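Local coordinates for 3',5'-cyclic-nucleotide phosphodiesterase 1 (Saccharomyces cerevisiae, PDB 4OJV), which is a yeast class-II cyclic-nucleotide phosphodiesterase of the metallo-hydrolase clan, with two zinc ions bound, at residues E279-L284 and Y292-P297. Sequence-based numbering, arbitrary orientation.
Sequences ECSCPL and YGHLSP. With SO4 (sulfate ion), chain B.
H294 lies against E279 and S281 from its CB outward and ends on a sulfate. CB already lies beside E279 OE2, with S281 OG a little farther off. At CG the S281 side chain comes over one face of the imidazole: its hydroxyl sits above the ring toward the rim, and its CB makes an off-centre CH-pi contact. ND1 points along the ring plane to E279 OE1, 2.7 Å away, in a nearly straight bond (177°) that uses the syn lone pair of the oxygen. At the far edge H294 NE2 donates to O2 of the sulfate at 2.6 Å, while CE1 faces two of its other oxygens. Bonds at both nitrogens fix the rotation of the ring. The sulfate, likely from the crystallisation liquor, is also held by K328. The H294 ring meets the zinc ligands H213 and H326 as well, its side chain about 5 Å from a zinc ion.

E279 gets there by a bend at chi2 (147°), which turns the carboxylate across the histidine, the two planes 45° apart. Its OE2 takes three hydrogen bonds: from S281 OG at 2.7 Å, from S281 N, and from L295 N at 3.0 Å, the last from well above the carboxylate plane. Farther along, C282 N donates a weak bond to L295 O (3.3 Å), and C280 SG and L284 CD2 both pack against CD of P297.

E279 ends strand 273-279 and P297 opens helix 297-311, with S296 at the N-cap position; helix 288-291 lies in the connection, and helix 336-350 covers C280 and P297.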
ATOM      1  N   GLU A 279      -6.009  14.009  12.958  1.00 10.50           N
ATOM      2  CA  GLU A 279      -4.684  13.477  13.201  1.00 11.02           C
ATOM      3  C   GLU A 279      -4.019  13.991  14.471  1.00 11.55           C
ATOM      4  O   GLU A 279      -4.270  15.119  14.928  1.00 11.75           O
ATOM      5  CB  GLU A 279      -3.751  13.756  12.026  1.00 10.66           C
ATOM      6  CG  GLU A 279      -3.360  15.217  11.824  1.00 11.14           C
ATOM      7  CD  GLU A 279      -1.950  15.329  11.275  1.00 10.69           C
ATOM      8  OE1 GLU A 279      -1.804  15.587  10.064  1.00 11.16           O
ATOM      9  OE2 GLU A 279      -0.994  15.133  12.061  1.00 11.05           O
ATOM     10  N   CYS A 280      -3.126  13.160  14.998  1.00 12.20           N
ATOM     11  CA  CYS A 280      -2.024  13.653  15.804  1.00 11.71           C
ATOM     12  C   CYS A 280      -0.836  12.787  15.421  1.00 11.76           C
ATOM     13  O   CYS A 280      -0.580  11.750  16.034  1.00 13.06           O
ATOM     14  CB  CYS A 280      -2.336  13.597  17.298  1.00 12.19           C
ATOM     15  SG  CYS A 280      -1.163  14.559  18.272  1.00 13.15           S
ATOM     16  N   SER A 281      -0.125  13.191  14.372  1.00 11.09           N
ATOM     17  CA  SER A 281       0.889  12.324  13.794  1.00 11.55           C
ATOM     18  C   SER A 281       2.036  12.028  14.742  1.00 11.57           C
ATOM     19  O   SER A 281       2.615  10.941  14.692  1.00 11.58           O
ATOM     20  CB  SER A 281       1.460  12.936  12.517  1.00 11.83           C
ATOM     21  OG  SER A 281       0.524  12.951  11.460  1.00 11.58           O
ATOM     22  N   CYS A 282       2.381  13.010  15.574  1.00 12.56           N
ATOM     23  CA  CYS A 282       3.602  12.952  16.367  1.00 13.49           C
ATOM     24  C   CYS A 282       3.334  13.240  17.835  1.00 13.80           C
ATOM     25  O   CYS A 282       2.417  14.011  18.162  1.00 13.79           O
ATOM     26  CB  CYS A 282       4.587  14.004  15.881  1.00 15.92           C
ATOM     27  SG  CYS A 282       5.032  13.868  14.149  1.00 17.66           S
ATOM     28  N   PRO A 283       4.149  12.648  18.735  1.00 14.93           N
ATOM     29  CA  PRO A 283       4.111  13.016  20.150  1.00 15.66           C
ATOM     30  C   PRO A 283       4.787  14.366  20.374  1.00 15.24           C
ATOM     31  O   PRO A 283       5.344  14.956  19.441  1.00 17.32           O
ATOM     32  CB  PRO A 283       4.926  11.907  20.815  1.00 16.90           C
ATOM     33  CG  PRO A 283       5.907  11.498  19.770  1.00 19.10           C
ATOM     34  CD  PRO A 283       5.167  11.614  18.462  1.00 16.46           C
ATOM     35  N   LEU A 284       4.762  14.835  21.619  1.00 16.07           N
ATOM     36  CA  LEU A 284       5.392  16.110  21.963  1.00 18.01           C
ATOM     37  C   LEU A 284       6.895  16.157  21.688  1.00 19.62           C
ATOM     38  O   LEU A 284       7.422  17.227  21.367  1.00 24.59           O
ATOM     39  CB  LEU A 284       5.120  16.474  23.421  1.00 18.51           C
ATOM     40  CG  LEU A 284       3.685  16.887  23.763  1.00 18.50           C
ATOM     41  CD1 LEU A 284       3.512  16.955  25.273  1.00 19.75           C
ATOM     42  CD2 LEU A 284       3.311  18.213  23.112  1.00 20.41           C
ATOM     43  N   TYR A 292       6.595  18.319  10.314  1.00 21.54           N
ATOM     44  CA  TYR A 292       6.224  19.244   9.235  1.00 22.49           C
ATOM     45  C   TYR A 292       4.920  18.837   8.549  1.00 18.85           C
ATOM     46  O   TYR A 292       4.779  17.699   8.082  1.00 20.84           O
ATOM     47  CB  TYR A 292       7.335  19.370   8.181  1.00 25.35           C
ATOM     48  CG  TYR A 292       8.614  20.031   8.659  1.00 29.57           C
ATOM     49  CD1 TYR A 292       9.853  19.441   8.411  1.00 32.45           C
ATOM     50  CD2 TYR A 292       8.589  21.247   9.348  1.00 32.38           C
ATOM     51  CE1 TYR A 292      11.029  20.037   8.839  1.00 34.81           C
ATOM     52  CE2 TYR A 292       9.762  21.852   9.780  1.00 36.66           C
ATOM     53  CZ  TYR A 292      10.977  21.242   9.524  1.00 37.90           C
ATOM     54  OH  TYR A 292      12.144  21.836   9.949  1.00 42.83           O
ATOM     55  N   GLY A 293       3.973  19.775   8.510  1.00 17.61           N
ATOM     56  CA  GLY A 293       2.666  19.561   7.883  1.00 15.76           C
ATOM     57  C   GLY A 293       1.640  18.834   8.739  1.00 12.48           C
ATOM     58  O   GLY A 293       0.538  18.553   8.268  1.00 13.03           O
ATOM     59  N   HIS A 294       1.980  18.580  10.006  1.00 13.01           N
ATOM     60  CA  HIS A 294       1.176  17.738  10.893  1.00 12.34           C
ATOM     61  C   HIS A 294       0.949  18.360  12.241  1.00 12.34           C
ATOM     62  O   HIS A 294       1.451  19.460  12.524  1.00 14.29           O
ATOM     63  CB  HIS A 294       1.845  16.374  11.054  1.00 12.57           C
ATOM     64  CG  HIS A 294       1.859  15.557   9.788  1.00 11.21           C
ATOM     65  ND1 HIS A 294       0.727  15.153   9.177  1.00 11.02           N
ATOM     66  CD2 HIS A 294       2.909  15.097   9.008  1.00 12.04           C
ATOM     67  CE1 HIS A 294       1.040  14.448   8.076  1.00 11.40           C
ATOM     68  NE2 HIS A 294       2.375  14.417   7.970  1.00 12.70           N
ATOM     69  N   LEU A 295       0.196  17.651  13.080  1.00 12.45           N
ATOM     70  CA  LEU A 295      -0.044  18.054  14.459  1.00 12.28           C
ATOM     71  C   LEU A 295       0.736  17.220  15.462  1.00 13.35           C
ATOM     72  O   LEU A 295       1.044  16.047  15.220  1.00 13.54           O
ATOM     73  CB  LEU A 295      -1.540  17.972  14.790  1.00 12.83           C
ATOM     74  CG  LEU A 295      -2.510  18.828  13.970  1.00 12.96           C
ATOM     75  CD1 LEU A 295      -3.942  18.567  14.409  1.00 13.85           C
ATOM     76  CD2 LEU A 295      -2.199  20.316  14.071  1.00 15.31           C
ATOM     77  N   SER A 296       1.053  17.853  16.590  1.00 14.03           N
ATOM     78  CA  SER A 296       1.490  17.174  17.802  1.00 14.91           C
ATOM     79  C   SER A 296       0.448  17.491  18.879  1.00 13.93           C
ATOM     80  O   SER A 296      -0.471  18.274  18.630  1.00 14.44           O
ATOM     81  CB  SER A 296       2.864  17.675  18.226  1.00 16.19           C
ATOM     82  OG  SER A 296       2.730  18.928  18.868  1.00 19.13           O
ATOM     83  N   PRO A 297       0.569  16.888  20.081  1.00 14.26           N
ATOM     84  CA  PRO A 297      -0.523  17.075  21.035  1.00 14.05           C
ATOM     85  C   PRO A 297      -0.809  18.517  21.450  1.00 14.68           C
ATOM     86  O   PRO A 297      -1.972  18.863  21.649  1.00 15.43           O
ATOM     87  CB  PRO A 297      -0.094  16.212  22.231  1.00 14.62           C
ATOM     88  CG  PRO A 297       0.687  15.114  21.588  1.00 14.87           C
ATOM     89  CD  PRO A 297       1.494  15.837  20.544  1.00 14.97           C
TER
HETATM   90  S   SO4 B 401       2.281  12.585   5.321  1.00 17.23           S
HETATM   91  O1  SO4 B 401       2.742  11.783   4.154  1.00 17.96           O
HETATM   92  O2  SO4 B 401       3.439  12.817   6.236  1.00 17.99           O
HETATM   93  O3  SO4 B 401       1.694  13.886   4.866  1.00 16.87           O
HETATM   94  O4  SO4 B 401       1.266  11.761   6.026  1.00 19.18           O